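Local structure of UTP-glucose-1-phosphate uridylyltransferase 2 (Trypanosoma brucei, 3GUE) at residues A[45-48]-A[49-53]; A[111-114]-A[115-118]; A[152-155]-A[156-160]; A[309-312]-A[313-317]; A[419-422]-A[423-426]. The protein probably catalyses the transfer of a uridylyl group from UTP to alpha-D-glucose 1-phosphate, forming UDP-glucose and releasing diphosphate. All blocks are in the same frame, centred on the assembly; numbering follows the deposited sequence.

Contact 1: A[45-48]-A[49-53]. Unlike the reference sequence in segment 49-53: S53 (reference Phe).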
loop_
_atom_site.group_PDB
_atom_site.type_symbol
_atom_site.label_atom_id
_atom_site.label_comp_id
_atom_site.label_asym_id
_atom_site.label_seq_id
_atom_site.Cartn_x
_atom_site.Cartn_y
_atom_site.Cartn_z
ATOM N N GLY A 45 1.451 19.913 2.989
ATOM C CA GLY A 45 0.611 18.720 2.979
ATOM C C GLY A 45 0.340 18.141 4.363
ATOM O O GLY A 45 -0.253 17.056 4.481
ATOM N N TYR A 46 0.762 18.852 5.417
ATOM C CA TYR A 46 0.702 18.280 6.763
ATOM C C TYR A 46 -0.672 18.361 7.408
ATOM O O TYR A 46 -1.420 19.330 7.210
ATOM C CB TYR A 46 1.707 18.915 7.723
ATOM C CG TYR A 46 3.168 18.591 7.481
ATOM C CD1 TYR A 46 3.574 17.365 6.963
ATOM C CD2 TYR A 46 4.149 19.511 7.818
ATOM C CE1 TYR A 46 4.917 17.093 6.753
ATOM C CE2 TYR A 46 5.471 19.251 7.624
ATOM C CZ TYR A 46 5.857 18.042 7.087
ATOM O OH TYR A 46 7.205 17.822 6.890
ATOM N N ILE A 47 -0.940 17.370 8.253
ATOM C CA ILE A 47 -2.133 17.309 9.094
ATOM C C ILE A 47 -1.680 17.320 10.566
ATOM O O ILE A 47 -1.437 16.258 11.142
ATOM C CB ILE A 47 -2.969 16.043 8.770
ATOM C CG1 ILE A 47 -3.480 16.109 7.321
ATOM C CG2 ILE A 47 -4.125 15.833 9.789
ATOM C CD1 ILE A 47 -3.985 14.779 6.775
ATOM N N PRO A 48 -1.525 18.520 11.160
ATOM C CA PRO A 48 -0.993 18.619 12.522
ATOM C C PRO A 48 -1.975 18.062 13.542
ATOM O O PRO A 48 -3.189 18.228 13.371
ATOM C CB PRO A 48 -0.808 20.124 12.724
ATOM C CG PRO A 48 -0.885 20.713 11.367
ATOM C CD PRO A 48 -1.833 19.853 10.620
ATOM N N GLU A 49 -1.443 17.396 14.571
ATOM C CA GLU A 49 -2.255 16.741 15.612
ATOM C C GLU A 49 -3.372 17.635 16.098
ATOM O O GLU A 49 -4.468 17.162 16.395
ATOM C CB GLU A 49 -1.386 16.285 16.798
ATOM C CG GLU A 49 -2.105 15.366 17.817
ATOM C CD GLU A 49 -2.432 14.000 17.239
ATOM O OE1 GLU A 49 -1.797 13.620 16.234
ATOM O OE2 GLU A 49 -3.321 13.311 17.787
ATOM N N LYS A 50 -3.096 18.930 16.156
ATOM C CA LYS A 50 -4.036 19.886 16.718
ATOM C C LYS A 50 -5.218 20.233 15.785
ATOM O O LYS A 50 -6.178 20.934 16.202
ATOM C CB LYS A 50 -3.285 21.116 17.216
ATOM C CG LYS A 50 -2.575 20.854 18.546
ATOM C CD LYS A 50 -2.125 22.137 19.234
ATOM C CE LYS A 50 -1.224 21.841 20.430
ATOM N NZ LYS A 50 -0.629 23.102 21.049
ATOM N N SER A 51 -5.169 19.675 14.567
ATOM C CA SER A 51 -6.186 19.895 13.525
ATOM C C SER A 51 -7.225 18.778 13.484
ATOM O O SER A 51 -8.229 18.859 12.756
ATOM C CB SER A 51 -5.524 20.058 12.138
ATOM O OG SER A 51 -5.044 18.814 11.636
ATOM N N ILE A 52 -6.974 17.731 14.262
ATOM C CA ILE A 52 -7.810 16.552 14.225
ATOM C C ILE A 52 -8.116 16.018 15.614
ATOM O O ILE A 52 -7.457 16.369 16.609
ATOM C CB ILE A 52 -7.167 15.426 13.382
ATOM C CG1 ILE A 52 -5.720 15.186 13.836
ATOM C CG2 ILE A 52 -7.276 15.767 11.890
ATOM C CD1 ILE A 52 -5.180 13.837 13.491
ATOM N N SER A 53 -9.128 15.166 15.648
ATOM C CA SER A 53 -9.600 14.503 16.850
ATOM C C SER A 53 -9.551 13.009 16.565
ATOM O O SER A 53 -9.725 12.606 15.414
ATOM C CB SER A 53 -11.034 14.916 17.123
ATOM O OG SER A 53 -11.054 16.265 17.532
#
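The carbonyl oxygen of P48 is gripped twice by one residue, S51. The backbone N of S51 donates to P48 O at 2.7 Å and comes from above the carbonyl plane. The hydroxyl OG of S51 donates to the same P48 O at 2.6 Å, within that plane. OG can fold back over the turn because it sits between its own backbone N and carbonyl carbon (chi1 74°), and it then also rests 3.5 Å from P48 CD. The main-chain bond closes a single 3-10 turn at 49-51, in the loop between helix 26-40 and strand 53-54; a weak bond from I52 N to E49 O, 3.3 Å, follows it. Apolar contact is slight: I47 CG2 meets I52 CG2 at 3.8 Å, the two side chains crossing at about a right angle. The side chain of I47 lies about 7 Å from that of E280, which binds UDP-glucose. The other polar groups have partners beyond the turn. The carboxylate of E49 forms salt bridges with R279 and K297 and a hydrogen bond with H298, while E49 N bonds to D288 and I47 O to R279. With two donors on one acceptor, and R279 bound to both I47 and E49, this surface turn is held by polar bonds far more than by burial.

Contact 2: A[111-114]-A[115-118]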
loop_
_atom_site.group_PDB
_atom_site.type_symbol
_atom_site.label_atom_id
_atom_site.label_comp_id
_atom_site.label_asym_id
_atom_site.label_seq_id
_atom_site.Cartn_x
_atom_site.Cartn_y
_atom_site.Cartn_z
ATOM N N THR A 111 -1.531 -13.549 -5.745
ATOM C CA THR A 111 -2.638 -12.776 -6.345
ATOM C C THR A 111 -3.304 -13.519 -7.519
ATOM O O THR A 111 -4.527 -13.598 -7.568
ATOM C CB THR A 111 -2.157 -11.354 -6.823
ATOM O OG1 THR A 111 -1.756 -10.569 -5.693
ATOM C CG2 THR A 111 -3.251 -10.614 -7.590
ATOM N N ALA A 112 -2.495 -14.050 -8.440
ATOM C CA ALA A 112 -2.995 -14.840 -9.576
ATOM C C ALA A 112 -3.713 -16.129 -9.150
ATOM O O ALA A 112 -4.714 -16.522 -9.760
ATOM C CB ALA A 112 -1.877 -15.172 -10.562
ATOM N N LEU A 113 -3.185 -16.778 -8.117
ATOM C CA LEU A 113 -3.741 -18.022 -7.594
ATOM C C LEU A 113 -5.015 -17.801 -6.792
ATOM O O LEU A 113 -5.924 -18.625 -6.842
ATOM C CB LEU A 113 -2.688 -18.763 -6.731
ATOM C CG LEU A 113 -1.473 -19.445 -7.410
ATOM C CD1 LEU A 113 -0.505 -19.920 -6.361
ATOM C CD2 LEU A 113 -1.826 -20.579 -8.364
ATOM N N GLN A 114 -5.058 -16.701 -6.031
ATOM C CA GLN A 114 -6.260 -16.270 -5.289
ATOM C C GLN A 114 -7.421 -16.031 -6.259
ATOM O O GLN A 114 -8.533 -16.474 -6.013
ATOM C CB GLN A 114 -5.983 -14.985 -4.512
ATOM C CG GLN A 114 -5.232 -15.206 -3.200
ATOM C CD GLN A 114 -4.707 -13.942 -2.558
ATOM O OE1 GLN A 114 -5.099 -12.819 -2.930
ATOM N NE2 GLN A 114 -3.817 -14.110 -1.577
ATOM N N LEU A 115 -7.127 -15.356 -7.372
ATOM C CA LEU A 115 -8.151 -14.944 -8.339
ATOM C C LEU A 115 -8.724 -16.173 -9.005
ATOM O O LEU A 115 -9.942 -16.303 -9.173
ATOM C CB LEU A 115 -7.519 -14.027 -9.392
ATOM C CG LEU A 115 -8.361 -13.581 -10.594
ATOM C CD1 LEU A 115 -9.452 -12.579 -10.154
ATOM C CD2 LEU A 115 -7.453 -12.971 -11.658
ATOM N N GLU A 116 -7.815 -17.066 -9.395
ATOM C CA GLU A 116 -8.151 -18.317 -10.036
ATOM C C GLU A 116 -9.001 -19.158 -9.090
ATOM O O GLU A 116 -9.982 -19.737 -9.540
ATOM C CB GLU A 116 -6.856 -19.042 -10.464
ATOM C CG GLU A 116 -7.038 -20.384 -11.087
ATOM C CD GLU A 116 -6.176 -21.428 -10.403
ATOM O OE1 GLU A 116 -4.914 -21.308 -10.421
ATOM O OE2 GLU A 116 -6.776 -22.352 -9.819
ATOM N N HIS A 117 -8.662 -19.200 -7.791
ATOM C CA HIS A 117 -9.485 -19.944 -6.804
ATOM C C HIS A 117 -10.889 -19.349 -6.694
ATOM O O HIS A 117 -11.871 -20.082 -6.632
ATOM C CB HIS A 117 -8.838 -20.001 -5.402
ATOM C CG HIS A 117 -9.580 -20.872 -4.422
ATOM N ND1 HIS A 117 -9.290 -22.209 -4.248
ATOM C CD2 HIS A 117 -10.594 -20.599 -3.566
ATOM C CE1 HIS A 117 -10.101 -22.726 -3.341
ATOM N NE2 HIS A 117 -10.895 -21.767 -2.902
ATOM N N PHE A 118 -10.951 -18.016 -6.633
ATOM C CA PHE A 118 -12.213 -17.268 -6.532
ATOM C C PHE A 118 -13.119 -17.586 -7.727
ATOM O O PHE A 118 -14.259 -18.012 -7.552
ATOM C CB PHE A 118 -11.929 -15.757 -6.454
ATOM C CG PHE A 118 -13.113 -14.933 -5.996
ATOM C CD1 PHE A 118 -13.246 -14.573 -4.664
ATOM C CD2 PHE A 118 -14.090 -14.523 -6.904
ATOM C CE1 PHE A 118 -14.341 -13.805 -4.231
ATOM C CE2 PHE A 118 -15.199 -13.766 -6.489
ATOM C CZ PHE A 118 -15.319 -13.401 -5.148
#
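E116 and L113 illustrate how neighbours three apart on a helix share a flank: their side chains lie side by side and point the same way. Followed outward, E116 starts with CB seated over the preceding turn, 3.4 Å from A112 O and 3.8 Å from L113 O. CG then stands anti to the backbone N (chi1 177°), and a bend at chi2, -128°, carries the carboxylate back along the helix until OE1 lies 3.8 Å from the methyl CD2 of L113. That is a van der Waals contact on the exposed flank of the helix. Helix 107-122, to which all eight residues belong, connects the parallel strands 77-83 and 128-132 of the central mixed sheet of this GT-A-type domain. Its inner side is largely apolar: T111 and L115 pack on F128 of strand 128-132, while A112 and L115 meet L150. Beneath the side chains runs regular alpha-helical bonding, from L115 N to T111 O at 3.1 Å through to F118 N on Q114 O at 2.9 Å. The CB of L115 lies 3.5 Å from T111 O. On another flank Q114 extends beyond CG, and its NE2 donates to Q395 O, and weakly to L223 O.

Contact 3: A[152-155]-A[156-160]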
loop_
_atom_site.group_PDB
_atom_site.type_symbol
_atom_site.label_atom_id
_atom_site.label_comp_id
_atom_site.label_asym_id
_atom_site.label_seq_id
_atom_site.Cartn_x
_atom_site.Cartn_y
_atom_site.Cartn_z
ATOM N N GLU A 152 -2.623 -13.524 -21.906
ATOM C CA GLU A 152 -3.276 -13.389 -23.212
ATOM C C GLU A 152 -4.284 -12.231 -23.281
ATOM O O GLU A 152 -4.721 -11.835 -24.378
ATOM C CB GLU A 152 -3.915 -14.714 -23.645
ATOM C CG GLU A 152 -2.908 -15.884 -23.741
ATOM C CD GLU A 152 -3.552 -17.280 -23.966
ATOM O OE1 GLU A 152 -4.793 -17.426 -23.769
ATOM O OE2 GLU A 152 -2.803 -18.225 -24.354
ATOM N N VAL A 153 -4.646 -11.684 -22.118
ATOM C CA VAL A 153 -5.553 -10.515 -22.035
ATOM C C VAL A 153 -4.969 -9.373 -21.178
ATOM O O VAL A 153 -5.684 -8.443 -20.776
ATOM C CB VAL A 153 -6.984 -10.900 -21.549
ATOM C CG1 VAL A 153 -7.629 -11.861 -22.528
ATOM C CG2 VAL A 153 -6.963 -11.496 -20.136
ATOM N N PHE A 154 -3.660 -9.428 -20.935
ATOM C CA PHE A 154 -2.966 -8.410 -20.151
ATOM C C PHE A 154 -3.149 -6.962 -20.689
ATOM O O PHE A 154 -3.631 -6.093 -19.956
ATOM C CB PHE A 154 -1.484 -8.772 -19.998
ATOM C CG PHE A 154 -0.726 -7.811 -19.152
ATOM C CD1 PHE A 154 -0.698 -7.968 -17.779
ATOM C CD2 PHE A 154 -0.092 -6.709 -19.724
ATOM C CE1 PHE A 154 -0.018 -7.076 -16.979
ATOM C CE2 PHE A 154 0.622 -5.790 -18.911
ATOM C CZ PHE A 154 0.630 -5.967 -17.555
ATOM N N ASP A 155 -2.781 -6.703 -21.940
ATOM C CA ASP A 155 -2.963 -5.368 -22.504
ATOM C C ASP A 155 -4.448 -4.934 -22.557
ATOM O O ASP A 155 -4.796 -3.846 -22.097
ATOM C CB ASP A 155 -2.334 -5.246 -23.903
ATOM C CG ASP A 155 -0.796 -5.245 -23.889
ATOM O OD1 ASP A 155 -0.148 -5.051 -22.822
ATOM O OD2 ASP A 155 -0.230 -5.435 -24.988
ATOM N N SER A 156 -5.323 -5.789 -23.088
ATOM C CA SER A 156 -6.722 -5.391 -23.340
ATOM C C SER A 156 -7.616 -5.341 -22.089
ATOM O O SER A 156 -8.516 -4.501 -22.005
ATOM C CB SER A 156 -7.360 -6.306 -24.374
ATOM O OG SER A 156 -7.316 -7.648 -23.948
ATOM N N ASP A 157 -7.371 -6.233 -21.121
ATOM C CA ASP A 157 -8.257 -6.342 -19.948
ATOM C C ASP A 157 -7.590 -6.049 -18.579
ATOM O O ASP A 157 -8.151 -5.318 -17.759
ATOM C CB ASP A 157 -8.961 -7.709 -19.952
ATOM C CG ASP A 157 -9.962 -7.854 -21.103
ATOM O OD1 ASP A 157 -9.548 -8.058 -22.270
ATOM O OD2 ASP A 157 -11.180 -7.788 -20.829
ATOM N N ILE A 158 -6.381 -6.561 -18.373
ATOM C CA ILE A 158 -5.764 -6.582 -17.053
ATOM C C ILE A 158 -5.104 -5.249 -16.674
ATOM O O ILE A 158 -5.347 -4.722 -15.589
ATOM C CB ILE A 158 -4.724 -7.755 -16.942
ATOM C CG1 ILE A 158 -5.378 -9.123 -17.252
ATOM C CG2 ILE A 158 -3.966 -7.729 -15.626
ATOM C CD1 ILE A 158 -5.977 -9.847 -16.039
ATOM N N GLU A 159 -4.299 -4.682 -17.570
ATOM C CA GLU A 159 -3.522 -3.526 -17.181
ATOM C C GLU A 159 -4.347 -2.258 -17.086
ATOM O O GLU A 159 -5.166 -1.977 -17.971
ATOM C CB GLU A 159 -2.324 -3.286 -18.108
ATOM C CG GLU A 159 -1.338 -2.284 -17.500
ATOM C CD GLU A 159 -0.015 -2.220 -18.263
ATOM O OE1 GLU A 159 -0.034 -1.955 -19.464
ATOM O OE2 GLU A 159 1.037 -2.414 -17.629
ATOM N N LEU A 160 -4.088 -1.506 -16.018
ATOM C CA LEU A 160 -4.530 -0.118 -15.886
ATOM C C LEU A 160 -3.262 0.687 -15.679
ATOM O O LEU A 160 -2.660 0.648 -14.605
ATOM C CB LEU A 160 -5.506 0.052 -14.707
ATOM C CG LEU A 160 -6.201 1.416 -14.541
ATOM C CD1 LEU A 160 -7.349 1.658 -15.541
ATOM C CD2 LEU A 160 -6.687 1.573 -13.148
HETATM O O HOH W 1 -6.407 -3.189 -20.006
HETATM O O HOH W 2 1.445 -3.260 -21.843
#
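F154 and E159 meet across a short helix that widens into a pi-type turn just before strand 159-161, an outermost strand of the central mixed sheet in this GT-A-type domain. The F154 ring is the centre of the side-chain contact. With CG of F154 anti to the backbone N (chi1 -177°), the ring is placed for a CH-pi contact: E159 CB sits over one face, 4.3 Å from the centroid and nearer the border of the ring than its middle. The carboxylate of E159 stays near the ring, its OE2 3.6 Å from F154 CZ, with the two planes 60° apart; S137 and N132 bind that OE2 from outside. The I158 side chain crosses F154 at about a right angle, CG2 of I158 lying 3.9 Å from F154 CD1. The main chain shows the wider turn: F154 O receives E159 N, five residues on, at 2.9 Å, and I158 N also bonds to it weakly.

V153 O, at the N-cap position, is a shared acceptor. It takes D157 N at 2.8 Å and I158 N at 3.1 Å, the two donors arriving from opposite faces of the carbonyl plane, so bonding of alpha and pi type coexists on one atom. The V153 side chain touches the CG1 of I158 through CG2. S156, lying over the first turn near V153, turns its OG to D157 OD1 at 2.8 Å, using the anti lone pair of that oxygen. D155, whose OD2 is paired with K141, is linked to E159 by water: one molecule, in plane at the edge of the F154 ring, donates to D155 OD1 at 2.6 Å and to E159 OE1.

Contact 4: A[309-312]-A[313-317]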
loop_
_atom_site.group_PDB
_atom_site.type_symbol
_atom_site.label_atom_id
_atom_site.label_comp_id
_atom_site.label_asym_id
_atom_site.label_seq_id
_atom_site.Cartn_x
_atom_site.Cartn_y
_atom_site.Cartn_z
ATOM N N ASN A 309 -18.216 2.363 -5.316
ATOM C CA ASN A 309 -19.312 2.313 -6.259
ATOM C C ASN A 309 -18.883 3.140 -7.479
ATOM O O ASN A 309 -18.562 4.346 -7.374
ATOM C CB ASN A 309 -20.621 2.838 -5.628
ATOM C CG ASN A 309 -21.823 2.782 -6.599
ATOM O OD1 ASN A 309 -21.803 3.392 -7.646
ATOM N ND2 ASN A 309 -22.839 2.027 -6.249
ATOM N N LEU A 310 -18.876 2.466 -8.625
ATOM C CA LEU A 310 -18.308 2.984 -9.852
ATOM C C LEU A 310 -19.184 4.081 -10.490
ATOM O O LEU A 310 -18.662 5.045 -11.031
ATOM C CB LEU A 310 -18.042 1.823 -10.816
ATOM C CG LEU A 310 -16.975 0.807 -10.391
ATOM C CD1 LEU A 310 -16.880 -0.294 -11.434
ATOM C CD2 LEU A 310 -15.623 1.514 -10.227
ATOM N N MET A 311 -20.499 3.925 -10.390
ATOM C CA MET A 311 -21.458 4.920 -10.858
ATOM C C MET A 311 -21.385 6.194 -10.008
ATOM O O MET A 311 -21.437 7.296 -10.554
ATOM C CB MET A 311 -22.879 4.332 -10.859
ATOM C CG MET A 311 -23.971 5.208 -11.541
ATOM S SD MET A 311 -23.638 5.585 -13.265
ATOM C CE MET A 311 -24.907 4.667 -14.121
ATOM N N GLU A 312 -21.289 6.047 -8.684
ATOM C CA GLU A 312 -21.038 7.217 -7.824
ATOM C C GLU A 312 -19.723 7.918 -8.209
ATOM O O GLU A 312 -19.674 9.145 -8.318
ATOM C CB GLU A 312 -21.038 6.866 -6.335
ATOM C CG GLU A 312 -22.406 6.463 -5.762
ATOM C CD GLU A 312 -23.517 7.465 -6.070
ATOM O OE1 GLU A 312 -23.245 8.689 -6.059
ATOM O OE2 GLU A 312 -24.659 7.024 -6.328
ATOM N N LEU A 313 -18.659 7.144 -8.413
ATOM C CA LEU A 313 -17.416 7.735 -8.923
ATOM C C LEU A 313 -17.638 8.469 -10.230
ATOM O O LEU A 313 -17.151 9.590 -10.409
ATOM C CB LEU A 313 -16.309 6.693 -9.084
ATOM C CG LEU A 313 -14.999 7.240 -9.625
ATOM C CD1 LEU A 313 -14.236 8.061 -8.567
ATOM C CD2 LEU A 313 -14.102 6.137 -10.257
ATOM N N LYS A 314 -18.387 7.853 -11.138
ATOM C CA LYS A 314 -18.628 8.450 -12.436
ATOM C C LYS A 314 -19.315 9.802 -12.277
ATOM O O LYS A 314 -18.887 10.797 -12.873
ATOM C CB LYS A 314 -19.476 7.512 -13.303
ATOM C CG LYS A 314 -19.997 8.132 -14.584
ATOM C CD LYS A 314 -18.941 8.217 -15.683
ATOM C CE LYS A 314 -19.480 9.019 -16.878
ATOM N NZ LYS A 314 -20.885 8.586 -17.230
ATOM N N LYS A 315 -20.372 9.818 -11.461
ATOM C CA LYS A 315 -21.143 11.031 -11.155
ATOM C C LYS A 315 -20.299 12.126 -10.495
ATOM O O LYS A 315 -20.464 13.303 -10.805
ATOM C CB LYS A 315 -22.361 10.681 -10.278
ATOM C CG LYS A 315 -23.386 9.819 -11.006
ATOM C CD LYS A 315 -24.429 9.218 -10.056
ATOM C CE LYS A 315 -25.595 10.158 -9.826
ATOM N NZ LYS A 315 -26.747 9.482 -9.137
ATOM N N MET A 316 -19.393 11.740 -9.599
ATOM C CA MET A 316 -18.485 12.711 -8.980
ATOM C C MET A 316 -17.512 13.294 -10.007
ATOM O O MET A 316 -17.390 14.519 -10.121
ATOM C CB MET A 316 -17.741 12.088 -7.804
ATOM C CG MET A 316 -17.132 13.099 -6.815
ATOM S SD MET A 316 -16.503 12.277 -5.329
ATOM C CE MET A 316 -17.636 10.881 -5.239
ATOM N N MET A 317 -16.862 12.421 -10.777
ATOM C CA MET A 317 -15.854 12.837 -11.753
ATOM C C MET A 317 -16.446 13.801 -12.786
ATOM O O MET A 317 -15.829 14.821 -13.095
ATOM C CB MET A 317 -15.181 11.632 -12.441
ATOM C CG MET A 317 -14.390 10.689 -11.526
ATOM S SD MET A 317 -13.027 11.394 -10.598
ATOM C CE MET A 317 -11.809 11.602 -11.893
#
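L313 N bonds to N309 O at 3.0 Å, nearly straight with an N-H...O angle of 165°, and opens the run of main-chain bonds that joins the first turn of this helix to the second. K314 N on L310 O, at 2.8 Å, and K315 N on M311 O, at 2.9 Å, continue it, followed by M316 N on E312 O. One side chain joins in: OD1 of N309 accepts from E312 N at 2.9 Å and 172°. CG of N309 stands anti to its own N, chi1 -179°, which swings the amide forward over the first turn to meet an N-H there, where no earlier helical carbonyl is available. The ND2 of N309 turns elsewhere, to a bound glycerol, probably from the crystallisation liquor.

Apolar contact within the pair is modest: K315 CD lies 4.3 Å from M311 CG. The lysine stem folds against the preceding turn, its CG lying over a carbonyl oxygen, 3.2 Å from M311 O. The leucines face inward: L310 packs on L204 and L208, and L313 on L204 and Y195.

Charges are only loosely matched. E312 OE2 and K315 NZ are 4.3 Å apart, beyond a salt bridge, though their attraction may still be felt at the surface. K314 NZ has long, weak ion pairs with D318 and D205.

Strand 300-309 of the central sheet passes straight into helix 310-319, and the asparagine that ends the strand also caps the helix: a classical side-chain N-cap at a strand-to-helix junction of the GT-A-type fold.

Contact 5: A[419-422]-A[423-426]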
loop_
_atom_site.group_PDB
_atom_site.type_symbol
_atom_site.label_atom_id
_atom_site.label_comp_id
_atom_site.label_asym_id
_atom_site.label_seq_id
_atom_site.Cartn_x
_atom_site.Cartn_y
_atom_site.Cartn_z
ATOM N N MET A 419 17.307 -1.572 3.374
ATOM C CA MET A 419 17.462 -1.939 1.975
ATOM C C MET A 419 17.470 -3.453 1.838
ATOM O O MET A 419 18.002 -4.152 2.714
ATOM C CB MET A 419 18.736 -1.338 1.401
ATOM C CG MET A 419 18.849 0.211 1.473
ATOM S SD MET A 419 17.750 1.158 0.375
ATOM C CE MET A 419 16.388 1.460 1.505
ATOM N N ILE A 420 16.877 -3.965 0.752
ATOM C CA ILE A 420 16.674 -5.423 0.642
ATOM C C ILE A 420 18.001 -6.178 0.620
ATOM O O ILE A 420 18.084 -7.306 1.113
ATOM C CB ILE A 420 15.733 -5.880 -0.540
ATOM C CG1 ILE A 420 15.667 -7.421 -0.560
ATOM C CG2 ILE A 420 16.235 -5.391 -1.856
ATOM C CD1 ILE A 420 14.312 -8.036 -0.711
ATOM N N ASP A 421 19.024 -5.533 0.061
ATOM C CA ASP A 421 20.393 -6.025 0.081
ATOM C C ASP A 421 20.941 -6.266 1.483
ATOM O O ASP A 421 21.691 -7.217 1.705
ATOM C CB ASP A 421 21.300 -5.010 -0.621
ATOM C CG ASP A 421 22.548 -5.627 -1.119
ATOM O OD1 ASP A 421 22.431 -6.532 -1.984
ATOM O OD2 ASP A 421 23.646 -5.221 -0.650
ATOM N N GLY A 422 20.606 -5.379 2.419
ATOM C CA GLY A 422 21.036 -5.529 3.801
ATOM C C GLY A 422 20.234 -6.616 4.491
ATOM O O GLY A 422 20.799 -7.416 5.260
ATOM N N PHE A 423 18.920 -6.635 4.198
ATOM C CA PHE A 423 17.963 -7.609 4.726
ATOM C C PHE A 423 18.360 -9.000 4.281
ATOM O O PHE A 423 18.116 -9.959 4.989
ATOM C CB PHE A 423 16.514 -7.313 4.272
ATOM C CG PHE A 423 15.522 -8.411 4.653
ATOM C CD1 PHE A 423 15.274 -8.720 5.998
ATOM C CD2 PHE A 423 14.839 -9.129 3.666
ATOM C CE1 PHE A 423 14.379 -9.761 6.358
ATOM C CE2 PHE A 423 13.941 -10.157 4.007
ATOM C CZ PHE A 423 13.713 -10.471 5.374
ATOM N N GLU A 424 18.931 -9.081 3.082
ATOM C CA GLU A 424 19.444 -10.320 2.484
ATOM C C GLU A 424 20.504 -11.063 3.312
ATOM O O GLU A 424 20.489 -12.294 3.367
ATOM C CB GLU A 424 19.895 -10.059 1.051
ATOM C CG GLU A 424 18.683 -9.912 0.119
ATOM C CD GLU A 424 19.016 -9.515 -1.289
ATOM O OE1 GLU A 424 18.065 -9.359 -2.079
ATOM O OE2 GLU A 424 20.209 -9.351 -1.620
ATOM N N LYS A 425 21.401 -10.336 3.968
ATOM C CA LYS A 425 22.347 -10.979 4.883
ATOM C C LYS A 425 21.713 -11.597 6.138
ATOM O O LYS A 425 22.179 -12.643 6.640
ATOM C CB LYS A 425 23.513 -10.038 5.224
ATOM C CG LYS A 425 24.683 -10.229 4.221
ATOM C CD LYS A 425 25.480 -8.975 3.940
ATOM C CE LYS A 425 25.062 -8.353 2.613
ATOM N NZ LYS A 425 25.760 -8.996 1.433
ATOM N N LEU A 426 20.648 -10.956 6.631
ATOM C CA LEU A 426 19.952 -11.398 7.841
ATOM C C LEU A 426 19.316 -12.801 7.712
ATOM O O LEU A 426 19.417 -13.628 8.635
ATOM C CB LEU A 426 18.885 -10.357 8.248
ATOM C CG LEU A 426 18.123 -10.630 9.537
ATOM C CD1 LEU A 426 19.132 -10.576 10.711
ATOM C CD2 LEU A 426 16.969 -9.629 9.779
#
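I420 and E424 lie one turn apart, and the extended glutamate, as modelled, slants back across the isoleucine, bringing its OE1 3.4 Å from I420 CG1. CG of E424 is anti to the carbonyl carbon (chi1 -75°), which directs the chain toward the start of the helix; its fit over I420 O is too tight in the model, so the placing of the whole E424 side chain is less sure. The other oxygen, OE2, comes to 3.6 Å from D421 OD1, with the two carboxylate planes 62° apart. K425 bends round from the next position, its CE lying 3.7 Å from D421 O, a buried oxygen that has no hydrogen-bond partner in the model. F423 points the other way, its ring set among L381, L382 and R385 of helix 378-385 and against L412. Its backbone N bonds to M419 O at 3.0 Å, from the residue at the N-cap position. Helix 420-427 is the helix of the beta-alpha-beta unit between strands 409-412 and 437-443. If E424 lies as modelled, two carboxylates this close would be expected to raise the proton affinity of at least one of them; the ammonium of K425, with NZ 4.8 Å from D421 OD2, may offset part of that repulsion without forming a salt bridge.

All five contacts are local, yet their chemistry follows their place in the fold. Contact 1 is the surface case, a loop turn without buried residues; the other four are partly buried, each with some apolar side chains packed on the neighbouring sheet or helices. Contacts 2, 3 and 4 lie on helices beside, or running into or out of, the central mixed sheet: contacts 2 and 3 lie about 16 Å apart between centres and share strand 128-132 as a neighbour, while contact 4 follows directly from strand 300-309. Contact 5 lies on a helix packed against the separate parallel sheet, about 43 Å from contact 4 between centres. Plain alpha-helical bonding in contact 2 contrasts with side-chain capping in contact 4, pi-type widening in contact 3 and crowded carboxylates in contact 5.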